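Local coordinates for protein putative rhamnosidase (Streptomyces avermitilis, PDB 3W5M) that hydrolyses terminal non-reducing alpha-L-rhamnose from alpha-L-rhamnosides such as citrus flavonoids and gum arabic, and also carries a calcium-dependent L-rhamnose-binding module, at residues 19-24 and 472-477; 81-86 and 412-417; 174-177 and 181-184; 869-874 and 951-956; 969-972 and 977-980. All blocks are in the same frame, centred on the assembly; numbering follows the deposited sequence.

Contact 1 (19-24 and 472-477)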
# COMPACT_ATOMS: atom_id res chain seq x y z
N GLY A 19 19.07 -12.45 -1.38
CA GLY A 19 18.72 -11.97 -2.72
C GLY A 19 18.86 -10.45 -2.83
O GLY A 19 17.94 -9.77 -3.27
N LEU A 20 20.00 -9.93 -2.40
CA LEU A 20 20.26 -8.49 -2.35
C LEU A 20 21.14 -8.14 -3.54
O LEU A 20 22.24 -8.70 -3.68
CB LEU A 20 20.96 -8.13 -1.03
CG LEU A 20 21.25 -6.65 -0.76
CD1 LEU A 20 19.97 -5.91 -0.46
CD2 LEU A 20 22.20 -6.50 0.42
N ASP A 21 20.69 -7.21 -4.38
CA ASP A 21 21.41 -6.88 -5.59
C ASP A 21 22.33 -5.65 -5.54
O ASP A 21 23.01 -5.37 -6.52
CB ASP A 21 20.45 -6.81 -6.80
CG ASP A 21 20.12 -8.21 -7.36
OD1 ASP A 21 20.80 -9.19 -6.99
OD2 ASP A 21 19.18 -8.33 -8.18
N ALA A 22 22.37 -4.94 -4.40
CA ALA A 22 23.23 -3.76 -4.25
C ALA A 22 24.69 -4.10 -4.57
O ALA A 22 25.21 -5.12 -4.10
CB ALA A 22 23.12 -3.20 -2.83
N ALA A 23 25.35 -3.27 -5.40
CA ALA A 23 26.79 -3.45 -5.66
C ALA A 23 27.65 -3.15 -4.43
O ALA A 23 28.72 -3.78 -4.19
CB ALA A 23 27.22 -2.59 -6.85
N HIS A 24 27.20 -2.19 -3.64
CA HIS A 24 27.89 -1.78 -2.43
C HIS A 24 26.93 -1.77 -1.25
O HIS A 24 26.53 -0.70 -0.76
CB HIS A 24 28.52 -0.40 -2.64
CG HIS A 24 29.42 -0.35 -3.83
ND1 HIS A 24 30.71 -0.84 -3.80
CD2 HIS A 24 29.20 0.04 -5.10
CE1 HIS A 24 31.26 -0.71 -4.99
NE2 HIS A 24 30.36 -0.19 -5.81
N ILE A 472 14.54 -6.01 -14.32
CA ILE A 472 14.05 -6.97 -13.33
C ILE A 472 15.00 -6.85 -12.14
O ILE A 472 16.20 -7.13 -12.25
CB ILE A 472 14.04 -8.40 -13.91
CG1 ILE A 472 13.25 -8.42 -15.24
CG2 ILE A 472 13.49 -9.40 -12.88
CD1 ILE A 472 13.25 -9.75 -15.98
N VAL A 473 14.47 -6.35 -11.02
CA VAL A 473 15.33 -5.95 -9.90
C VAL A 473 14.90 -6.66 -8.62
O VAL A 473 13.72 -6.90 -8.45
CB VAL A 473 15.30 -4.41 -9.68
CG1 VAL A 473 15.85 -3.70 -10.92
CG2 VAL A 473 13.89 -3.92 -9.40
N ALA A 474 15.86 -7.01 -7.75
CA ALA A 474 15.53 -7.70 -6.48
C ALA A 474 14.66 -6.75 -5.67
O ALA A 474 14.94 -5.53 -5.63
CB ALA A 474 16.79 -8.04 -5.69
N GLN A 475 13.61 -7.28 -5.05
CA GLN A 475 12.65 -6.43 -4.34
C GLN A 475 13.36 -5.59 -3.27
O GLN A 475 14.12 -6.12 -2.45
CB GLN A 475 11.54 -7.27 -3.70
CG GLN A 475 10.52 -6.41 -2.97
CD GLN A 475 9.20 -7.11 -2.77
OE1 GLN A 475 9.09 -8.34 -2.96
NE2 GLN A 475 8.18 -6.33 -2.41
N VAL A 476 13.11 -4.29 -3.30
CA VAL A 476 13.77 -3.37 -2.39
C VAL A 476 13.03 -3.25 -1.04
O VAL A 476 13.66 -3.27 0.03
CB VAL A 476 13.89 -1.96 -3.03
CG1 VAL A 476 14.42 -0.96 -2.00
CG2 VAL A 476 14.75 -2.05 -4.30
N ASP A 477 11.72 -3.06 -1.08
CA ASP A 477 10.92 -2.97 0.15
C ASP A 477 10.72 -4.37 0.77
O ASP A 477 10.98 -5.37 0.10
CB ASP A 477 9.57 -2.29 -0.15
CG ASP A 477 8.79 -2.95 -1.33
OD1 ASP A 477 9.34 -3.48 -2.35
OD2 ASP A 477 7.54 -2.88 -1.24
O HOH W 1 18.44 -6.16 -9.04

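Contact 2 (81-86 and 412-417)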
# COMPACT_ATOMS: atom_id res chain seq x y z
N LYS A 81 29.81 -10.99 -6.86
CA LYS A 81 29.30 -11.90 -7.87
C LYS A 81 27.84 -12.23 -7.54
O LYS A 81 27.44 -12.18 -6.34
CB LYS A 81 30.08 -13.23 -7.86
CG LYS A 81 31.57 -13.14 -8.16
CD LYS A 81 32.16 -14.54 -8.36
CE LYS A 81 32.38 -15.31 -7.06
NZ LYS A 81 31.27 -16.25 -6.69
N PRO A 82 27.05 -12.61 -8.56
CA PRO A 82 25.66 -13.04 -8.37
C PRO A 82 25.54 -14.40 -7.64
O PRO A 82 26.48 -15.19 -7.65
CB PRO A 82 25.11 -13.18 -9.79
CG PRO A 82 26.11 -12.51 -10.69
CD PRO A 82 27.42 -12.55 -9.99
N ARG A 83 24.38 -14.63 -7.03
CA ARG A 83 24.04 -15.91 -6.38
C ARG A 83 25.05 -16.34 -5.33
O ARG A 83 25.30 -17.55 -5.17
CB ARG A 83 23.98 -17.06 -7.38
CG ARG A 83 23.15 -16.90 -8.60
CD ARG A 83 23.62 -17.98 -9.56
NE ARG A 83 22.66 -18.07 -10.62
CZ ARG A 83 22.77 -17.45 -11.80
NH1 ARG A 83 23.84 -16.73 -12.08
NH2 ARG A 83 21.79 -17.58 -12.67
N THR A 84 25.66 -15.39 -4.63
CA THR A 84 26.73 -15.75 -3.71
C THR A 84 26.45 -15.30 -2.31
O THR A 84 26.05 -14.15 -2.09
CB THR A 84 28.06 -15.23 -4.22
OG1 THR A 84 28.30 -15.81 -5.50
CG2 THR A 84 29.24 -15.61 -3.28
N ARG A 85 26.66 -16.21 -1.35
CA ARG A 85 26.56 -15.83 0.06
C ARG A 85 27.88 -15.24 0.58
O ARG A 85 28.95 -15.85 0.43
CB ARG A 85 26.05 -17.01 0.91
CG ARG A 85 25.85 -16.66 2.39
CD ARG A 85 25.06 -17.76 3.11
NE ARG A 85 23.70 -17.85 2.60
CZ ARG A 85 22.68 -18.42 3.23
NH1 ARG A 85 22.87 -19.02 4.40
NH2 ARG A 85 21.47 -18.40 2.66
N TYR A 86 27.82 -14.03 1.13
CA TYR A 86 28.98 -13.37 1.69
C TYR A 86 28.87 -13.29 3.20
O TYR A 86 27.92 -12.70 3.73
CB TYR A 86 29.13 -11.96 1.11
CG TYR A 86 29.51 -11.99 -0.35
CD1 TYR A 86 30.85 -12.15 -0.73
CD2 TYR A 86 28.54 -11.93 -1.35
CE1 TYR A 86 31.20 -12.21 -2.08
CE2 TYR A 86 28.90 -11.99 -2.70
CZ TYR A 86 30.23 -12.12 -3.05
OH TYR A 86 30.59 -12.17 -4.39
N SER A 412 25.06 -28.67 -11.02
CA SER A 412 23.79 -27.99 -10.77
C SER A 412 22.74 -28.26 -11.84
O SER A 412 23.02 -28.77 -12.93
CB SER A 412 24.02 -26.49 -10.57
OG SER A 412 24.52 -25.93 -11.74
N GLU A 413 21.49 -27.94 -11.50
CA GLU A 413 20.39 -28.10 -12.42
C GLU A 413 19.62 -26.79 -12.37
O GLU A 413 19.51 -26.17 -11.31
CB GLU A 413 19.47 -29.26 -11.98
CG GLU A 413 20.13 -30.63 -11.94
CD GLU A 413 20.58 -31.13 -13.31
OE1 GLU A 413 20.09 -30.63 -14.35
OE2 GLU A 413 21.44 -32.05 -13.36
N ARG A 414 19.11 -26.38 -13.51
CA ARG A 414 18.23 -25.21 -13.57
C ARG A 414 16.90 -25.59 -14.20
O ARG A 414 16.85 -26.12 -15.32
CB ARG A 414 18.93 -24.08 -14.35
CG ARG A 414 18.21 -22.75 -14.25
CD ARG A 414 18.87 -21.71 -15.13
NE ARG A 414 20.18 -21.34 -14.60
CZ ARG A 414 20.89 -20.30 -15.00
NH1 ARG A 414 20.42 -19.48 -15.94
NH2 ARG A 414 22.07 -20.07 -14.48
N ILE A 415 15.80 -25.34 -13.48
CA ILE A 415 14.46 -25.63 -13.97
C ILE A 415 13.80 -24.27 -14.15
O ILE A 415 13.89 -23.43 -13.26
CB ILE A 415 13.67 -26.51 -12.95
CG1 ILE A 415 14.44 -27.81 -12.62
CG2 ILE A 415 12.26 -26.77 -13.44
CD1 ILE A 415 14.66 -28.74 -13.81
N THR A 416 13.19 -24.02 -15.30
CA THR A 416 12.58 -22.71 -15.53
C THR A 416 11.17 -22.80 -16.09
O THR A 416 10.77 -23.80 -16.68
CB THR A 416 13.41 -21.85 -16.53
OG1 THR A 416 13.50 -22.55 -17.77
CG2 THR A 416 14.83 -21.58 -16.01
N SER A 417 10.44 -21.71 -15.90
CA SER A 417 9.23 -21.43 -16.63
C SER A 417 9.55 -21.41 -18.12
O SER A 417 10.58 -20.84 -18.56
CB SER A 417 8.64 -20.09 -16.19
OG SER A 417 9.57 -19.01 -16.30
O HOH W 2 23.77 -17.36 -15.26

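Contact 3 (174-177 and 181-184)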
# COMPACT_ATOMS: atom_id res chain seq x y z
N LEU A 174 -23.43 -17.34 -20.51
CA LEU A 174 -24.01 -16.26 -21.27
C LEU A 174 -23.19 -14.99 -21.07
O LEU A 174 -23.00 -14.56 -19.94
CB LEU A 174 -25.47 -16.02 -20.84
CG LEU A 174 -26.17 -14.84 -21.54
CD1 LEU A 174 -26.40 -15.12 -23.01
CD2 LEU A 174 -27.50 -14.52 -20.85
N ALA A 175 -22.70 -14.41 -22.17
CA ALA A 175 -22.05 -13.10 -22.11
C ALA A 175 -23.04 -12.13 -22.78
O ALA A 175 -23.60 -12.45 -23.81
CB ALA A 175 -20.73 -13.12 -22.87
N ILE A 176 -23.27 -10.99 -22.16
CA ILE A 176 -24.34 -10.10 -22.62
C ILE A 176 -24.00 -8.66 -22.24
O ILE A 176 -23.45 -8.38 -21.17
CB ILE A 176 -25.71 -10.55 -22.06
CG1 ILE A 176 -26.87 -9.67 -22.58
CG2 ILE A 176 -25.70 -10.55 -20.54
CD1 ILE A 176 -28.24 -10.32 -22.52
N SER A 177 -24.30 -7.74 -23.15
CA SER A 177 -24.15 -6.33 -22.87
C SER A 177 -25.29 -5.57 -23.56
O SER A 177 -25.81 -6.05 -24.57
CB SER A 177 -22.81 -5.86 -23.44
OG SER A 177 -22.52 -4.55 -22.99
N VAL A 181 -29.57 -0.88 -21.07
CA VAL A 181 -29.80 -1.91 -20.04
C VAL A 181 -30.57 -3.11 -20.59
O VAL A 181 -31.20 -3.02 -21.66
CB VAL A 181 -30.59 -1.37 -18.81
CG1 VAL A 181 -29.77 -0.33 -18.04
CG2 VAL A 181 -31.96 -0.83 -19.21
N TYR A 182 -30.54 -4.21 -19.84
CA TYR A 182 -31.20 -5.44 -20.28
C TYR A 182 -31.77 -6.23 -19.09
O TYR A 182 -31.36 -6.01 -17.95
CB TYR A 182 -30.24 -6.32 -21.09
CG TYR A 182 -29.05 -6.78 -20.29
CD1 TYR A 182 -29.13 -7.88 -19.44
CD2 TYR A 182 -27.83 -6.09 -20.35
CE1 TYR A 182 -28.05 -8.29 -18.68
CE2 TYR A 182 -26.74 -6.50 -19.60
CZ TYR A 182 -26.85 -7.61 -18.77
OH TYR A 182 -25.78 -8.00 -18.01
N ALA A 183 -32.73 -7.11 -19.37
CA ALA A 183 -33.14 -8.15 -18.42
C ALA A 183 -33.35 -9.42 -19.24
O ALA A 183 -34.15 -9.43 -20.18
CB ALA A 183 -34.42 -7.75 -17.70
N VAL A 184 -32.58 -10.46 -18.94
CA VAL A 184 -32.62 -11.68 -19.74
C VAL A 184 -33.12 -12.86 -18.90
O VAL A 184 -32.81 -12.96 -17.70
CB VAL A 184 -31.25 -11.95 -20.42
CG1 VAL A 184 -30.11 -11.91 -19.41
CG2 VAL A 184 -31.28 -13.26 -21.18
O HOH W 3 -23.77 -6.36 -18.55

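Contact 4 (869-874 and 951-956)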
# COMPACT_ATOMS: atom_id res chain seq x y z
N VAL A 869 -0.99 25.72 24.54
CA VAL A 869 -2.01 25.74 23.49
C VAL A 869 -1.99 24.45 22.66
O VAL A 869 -3.03 23.95 22.23
CB VAL A 869 -1.80 26.94 22.56
CG1 VAL A 869 -2.73 26.90 21.35
CG2 VAL A 869 -2.00 28.25 23.32
N ALA A 870 -0.79 23.93 22.42
CA ALA A 870 -0.67 22.67 21.67
C ALA A 870 -1.36 21.58 22.45
O ALA A 870 -2.12 20.80 21.87
CB ALA A 870 0.79 22.34 21.42
N TYR A 871 -1.12 21.53 23.76
CA TYR A 871 -1.76 20.53 24.61
C TYR A 871 -3.27 20.68 24.60
O TYR A 871 -3.99 19.69 24.65
CB TYR A 871 -1.22 20.57 26.02
CG TYR A 871 -0.02 19.66 26.25
CD1 TYR A 871 -0.19 18.27 26.37
CD2 TYR A 871 1.28 20.18 26.36
CE1 TYR A 871 0.89 17.44 26.59
CE2 TYR A 871 2.37 19.35 26.58
CZ TYR A 871 2.16 17.99 26.69
OH TYR A 871 3.21 17.15 26.93
N ARG A 872 -3.75 21.93 24.54
CA ARG A 872 -5.18 22.20 24.56
C ARG A 872 -5.85 21.55 23.35
O ARG A 872 -6.85 20.83 23.48
CB ARG A 872 -5.46 23.71 24.59
CG ARG A 872 -6.91 24.09 24.87
CD ARG A 872 -7.29 23.95 26.34
NE ARG A 872 -8.56 24.64 26.63
CZ ARG A 872 -8.66 25.91 27.00
NH1 ARG A 872 -7.58 26.67 27.14
NH2 ARG A 872 -9.86 26.44 27.24
N LEU A 873 -5.26 21.79 22.18
CA LEU A 873 -5.66 21.13 20.95
C LEU A 873 -5.54 19.62 21.03
O LEU A 873 -6.43 18.90 20.57
CB LEU A 873 -4.87 21.66 19.76
CG LEU A 873 -5.08 23.13 19.46
CD1 LEU A 873 -4.29 23.48 18.22
CD2 LEU A 873 -6.56 23.43 19.26
N LEU A 874 -4.44 19.15 21.62
CA LEU A 874 -4.18 17.71 21.67
C LEU A 874 -5.23 16.96 22.49
O LEU A 874 -5.70 15.89 22.08
CB LEU A 874 -2.76 17.41 22.20
CG LEU A 874 -2.37 15.93 22.13
CD1 LEU A 874 -2.06 15.51 20.70
CD2 LEU A 874 -1.19 15.64 23.05
N GLY A 951 -0.65 19.76 29.59
CA GLY A 951 -1.97 19.12 29.54
C GLY A 951 -2.17 18.16 30.70
O GLY A 951 -1.90 18.50 31.84
N GLU A 952 -2.59 16.93 30.40
CA GLU A 952 -2.92 15.97 31.43
C GLU A 952 -1.81 14.96 31.57
O GLU A 952 -1.97 13.95 32.28
CB GLU A 952 -4.22 15.22 31.08
CG GLU A 952 -5.27 16.04 30.36
CD GLU A 952 -6.50 15.21 29.94
OE1 GLU A 952 -6.63 14.03 30.35
OE2 GLU A 952 -7.33 15.75 29.18
N VAL A 953 -0.68 15.20 30.89
CA VAL A 953 0.40 14.21 30.90
C VAL A 953 1.33 14.44 32.09
O VAL A 953 1.96 15.47 32.18
CB VAL A 953 1.23 14.22 29.59
CG1 VAL A 953 2.11 12.97 29.54
CG2 VAL A 953 0.35 14.31 28.35
N THR A 954 1.42 13.47 32.98
CA THR A 954 2.35 13.60 34.10
C THR A 954 3.38 12.48 34.09
O THR A 954 4.19 12.33 35.01
CB THR A 954 1.60 13.61 35.45
OG1 THR A 954 0.86 12.38 35.60
CG2 THR A 954 0.65 14.82 35.52
N SER A 955 3.36 11.69 33.02
CA SER A 955 4.03 10.42 33.04
C SER A 955 4.11 9.96 31.59
O SER A 955 3.10 9.98 30.90
CB SER A 955 3.14 9.45 33.82
OG SER A 955 3.89 8.36 34.33
N ALA A 956 5.31 9.59 31.13
CA ALA A 956 5.49 9.03 29.78
C ALA A 956 6.71 8.13 29.71
O ALA A 956 7.70 8.32 30.43
CB ALA A 956 5.57 10.12 28.72

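Contact 5 (969-972 and 977-980)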
# COMPACT_ATOMS: atom_id res chain seq x y z
N THR A 969 13.32 6.80 26.81
CA THR A 969 13.02 7.84 27.80
C THR A 969 11.92 7.35 28.75
O THR A 969 11.09 6.53 28.38
CB THR A 969 12.54 9.18 27.19
OG1 THR A 969 11.34 8.98 26.42
CG2 THR A 969 13.62 9.82 26.32
N ARG A 970 11.96 7.85 29.99
CA ARG A 970 10.92 7.60 30.96
C ARG A 970 10.95 8.77 31.93
O ARG A 970 11.98 8.99 32.58
CB ARG A 970 11.15 6.31 31.70
CG ARG A 970 10.04 6.01 32.70
CD ARG A 970 10.13 4.59 33.20
NE ARG A 970 9.51 4.45 34.51
CZ ARG A 970 9.83 3.51 35.40
NH1 ARG A 970 10.78 2.61 35.14
NH2 ARG A 970 9.21 3.47 36.58
N TRP A 971 9.86 9.51 32.01
CA TRP A 971 9.78 10.62 32.94
C TRP A 971 8.48 10.63 33.73
O TRP A 971 7.45 10.11 33.27
CB TRP A 971 10.03 11.97 32.25
CG TRP A 971 9.05 12.37 31.19
CD1 TRP A 971 9.19 12.19 29.84
CD2 TRP A 971 7.81 13.08 31.37
NE1 TRP A 971 8.10 12.71 29.17
CE2 TRP A 971 7.25 13.27 30.08
CE3 TRP A 971 7.12 13.56 32.49
CZ2 TRP A 971 6.02 13.93 29.89
CZ3 TRP A 971 5.90 14.22 32.29
CH2 TRP A 971 5.37 14.38 31.01
N GLN A 972 8.54 11.23 34.92
CA GLN A 972 7.40 11.29 35.83
C GLN A 972 7.45 12.59 36.61
O GLN A 972 8.51 12.97 37.12
CB GLN A 972 7.46 10.11 36.79
CG GLN A 972 6.29 10.01 37.76
CD GLN A 972 6.28 8.70 38.52
OE1 GLN A 972 7.24 7.92 38.45
NE2 GLN A 972 5.21 8.45 39.26
N GLY A 977 8.16 16.98 42.41
CA GLY A 977 9.39 16.43 41.83
C GLY A 977 9.27 15.92 40.39
O GLY A 977 8.19 15.52 39.94
N PHE A 978 10.41 15.93 39.70
CA PHE A 978 10.56 15.44 38.32
C PHE A 978 11.73 14.44 38.28
O PHE A 978 12.82 14.72 38.79
CB PHE A 978 10.83 16.63 37.40
CG PHE A 978 10.87 16.29 35.93
CD1 PHE A 978 9.69 16.25 35.18
CD2 PHE A 978 12.09 16.07 35.29
CE1 PHE A 978 9.74 15.96 33.81
CE2 PHE A 978 12.13 15.78 33.92
CZ PHE A 978 10.96 15.72 33.18
N VAL A 979 11.49 13.26 37.72
CA VAL A 979 12.58 12.33 37.44
C VAL A 979 12.53 11.94 35.95
O VAL A 979 11.47 11.59 35.43
CB VAL A 979 12.57 11.11 38.40
CG1 VAL A 979 11.21 10.42 38.42
CG2 VAL A 979 13.68 10.11 38.09
N LEU A 980 13.67 12.06 35.27
CA LEU A 980 13.82 11.54 33.91
C LEU A 980 14.95 10.53 33.87
O LEU A 980 16.05 10.79 34.39
CB LEU A 980 14.08 12.68 32.92
CG LEU A 980 14.55 12.36 31.48
CD1 LEU A 980 13.48 11.66 30.66
CD2 LEU A 980 14.92 13.66 30.82

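Contact 1 (19-24 and 472-477)
Gly19 and Asp21, in a loop of the N-terminal immunoglobulin-like domain, meet Ala474 at the end of strand 471-474, an outermost strand of the five-stranded sheet that belongs to the rhamnosidase N-terminal domain. The contact is a small domain-domain junction, and the direct contacts on the strand side all fall on one methyl group. Ala474 CB points at the loop and sits 3.2 Å from the carbonyl oxygen Gly19 O, a tight approach of a carbon to an oxygen. From the other loop residue comes a carboxylate: Asp21 OD2 lies 3.5 Å from Ala474 CB, and Asp21 CG is 3.7 Å from the same methyl. The Asp21 carboxylate faces the strand because CG stands anti to the carbonyl carbon, beside the backbone N (chi1 -80°). No direct hydrogen bond crosses. A water accepts from Ala474 N at 3.0 Å and also lies next to Asp21 OD2, although that second distance is too short to trust in detail. Gly19 takes up a positive phi, 92°, at which a side chain would jam against the preceding carbonyl oxygen. Both carboxylate oxygens of Asp21 are engaged outside the pair, OD2 by the Tyr356 hydroxyl and OD1 by the Met113 amide. Strand 353-360, which carries Tyr356, runs parallel to 471-474 and makes backbone bonds with Val473 and, just past the strand end, Gln475, while on the loop side Gly19 and Leu20 bond to Glu109 of strand 106-110. Farther on, Val476 and Asp477 pack on helix 658-671.

Contact 2 (81-86 and 412-417)
The backbones carrying Arg83 and Arg414 stay well apart, the nearest CA atoms being those of Arg83 and Ser412 at 12.9 Å, so two long side chains have to span the gap. Arg83 sits in the turn leading into strand 85-94 with a left-handed helical conformation, while Arg414 is in the middle of strand 412-416, at the edge of its sheet. Arg83 runs out extended from CG to NE. Arg414 has CG anti to the backbone N (chi1 -170°) and a bend at chi3; the two side chains cross at about a right angle. Arg83 NH2 and Arg414 NH2 come within 3.1 Å of each other, and the approach is oblique to both guanidinium planes, which are themselves 24° apart. Being two donors, the nitrogens cannot bond. A water in the plane of the Arg414 guanidinium accepts from Arg414 NH2 at 3.3 Å and, weakly, from Arg83 NH1 at 3.2 Å. The turn behind Arg83 is tied by its own bonds, Lys81 N to Tyr86 OH at 2.8 Å and Thr84 OG1 to the carbonyl oxygen of Pro82 at 2.9 Å. Each arginine is held from outside the pair: Arg83 NE makes a salt bridge with Glu404 of the neighbouring strand 398-407, and Arg414 NH1 bonds the Ser119 hydroxyl. The chemistry is that of a surface junction between two domains that brings two like charges together; the Glu404 carboxylate probably offsets part of the repulsion, the shared water, accepting from both, probably screens it a little, and the attraction lies with those partners, not between the arginines.

Contact 3 (174-177 and 181-184)
Ile176 crosses one face of the Tyr182 ring at a slant, its CG1 over the centre, 4.1 Å from the ring centroid and 2° off the normal, a CH-pi contact. Its CG2 branch leans toward the phenol end, 3.6 Å from Tyr182 CZ. The CD1 tip stays over the same face, nearer the CB end of the ring, and also meets Val184 CG1 at 4.0 Å. Leu174 CD2 reaches the same Val184 CG1, tip to tip, also at 4.0 Å. The ring is placed under Ile176 because Tyr182 CG stands in the crowded position between backbone N and carbonyl carbon (chi1 62°). At the ring edge a water sits 2.6 Å from Tyr182 OH and donates a weak bond to the Ile176 carbonyl oxygen. An alanine in place of Tyr182 would probably strip Ile176 of the surface it lies on, open a gap between the sheets and leave the water without its phenol partner. Further out, Val184 packs on Val191 and Val224, while Ile176 and Leu174 lean on Cys238 of strand 235-244. The two strands belong to opposite sheets of the CBM67 jelly-roll, with axes 8.1 Å apart. Between them in sequence come the calcium ligands Asp179 and Asn180, and Ser177 OG bonds the Trp203 carbonyl oxygen. Chemically this is an apolar seam between the sheets, one water serving the phenol, close to the rhamnose-binding Trp203, with calcium about 11 Å from the Ser177 side chain.

Contact 4 (869-874 and 951-956)
Tyr871 has a first torsion of -91°, well off the usual staggered value, and together with chi2 at -75° this turns the flat of its ring toward Gly951. The other partner, Val953, has CG1 anti to the backbone N (chi1 -167°), which leaves CG2 as the branch that meets the tyrosine. Gly951 comes in over one face of the ring: its backbone N stands 3.4 Å from Tyr871 CG, nearer the rim than the centre. Tyr871 CD1 is 3.7 Å from Gly951 CA, and no hydrogen bond is made. Two features suit a glycine here: the positive phi, and the clash a CB would make with Tyr871 CD1, 2.7 Å away. Farther along the ring, Val953 CG2 reaches Tyr871 CE1 at 3.6 Å, crossing the tyrosine at about a right angle. The hydroxyl is used elsewhere, bonding the carbonyl oxygen of Arg948, and the ring also meets Trp925 edge-to-face. Replacing Tyr871 by an alanine would probably open a gap beneath Gly951 and Val953 and leave the Arg948 carbonyl without its hydroxyl partner. Helix 867-875 belongs to the six-hairpin catalytic domain, the (alpha/alpha)6 barrel, whereas the loop 951-954 leads into strand 955-962 of the C-terminal beta domain. Val953 also touches Leu609 of helix 607-622. The contact therefore joins barrel and C-terminal domain by close packing, which demands shape more than charge: the ring packs on the Gly951 backbone and the Val953 methyl, and the hydroxyl bond to the Arg948 carbonyl probably helps hold the ring's orientation.

Contact 5 (969-972 and 977-980)
The rings of Trp971 and Phe978 lie near parallel, with planes 24° apart, but slid so far that they barely overlap, the centroid of the Trp971 six-membered ring standing 5.9 Å from that of Phe978. The closest atoms are Trp971 CE3 and Phe978 CE1, 3.8 Å apart, each approaching the other ring obliquely. Trp971 CG lies between backbone N and carbonyl carbon (chi1 62°), which swings the indole away from strand 977-984 toward strand 955-962, where it packs on Ala956 and, just ahead of that strand, Val953; NE1 bonds the carbonyl oxygen of Ile930. Leu980 comes in beside them, its CD1 3.8 Å from Trp971 CB. Under these groups, two backbone bonds link the strands: Gln972 N to Val979 O at 3.0 Å and Val979 N to Gln972 O at 3.1 Å. Gln972 and Val979 thus form a hydrogen-bonded antiparallel pair, and Trp971 with Leu980 is the adjoining non-hydrogen-bonded pair. CA-H...O contacts help to close it, the shortest being Trp971 CA to Val979 O at 3.2 Å. On the Trp971 face the cover comes from the second sheet: Phe978 and Leu980 pack on Ile994, and Thr969 and Leu980 on Ile945. The other face carries Gln972 and Val979 and is more exposed. This is a regular beta-hairpin, strands 965-974 and 977-984, with apolar side chains on one face forming the interior of the C-terminal beta-sandwich.

Along the chain, contact 1 encloses contact 2, which in turn encloses contact 3; contacts 4 and 5 follow in series. Contacts 1 and 2, centres about 15 Å apart, dock the N-terminal immunoglobulin-like domain on one five-stranded sheet, using its two outermost strands, 471-474 and 412-416. Contact 3 stands alone in the CBM67 module, about 49 Å from contact 1 and 71 Å from contact 5 between centres. Contacts 4 and 5 touch: strands 955-962 and 965-974 are sheet neighbours, and Ala956 O lies 2.9 Å from Trp971 N, a probable hydrogen bond. The barrel's junction is thus continuous with the C-terminal sandwich, while sugar capture by CBM67 lies far off.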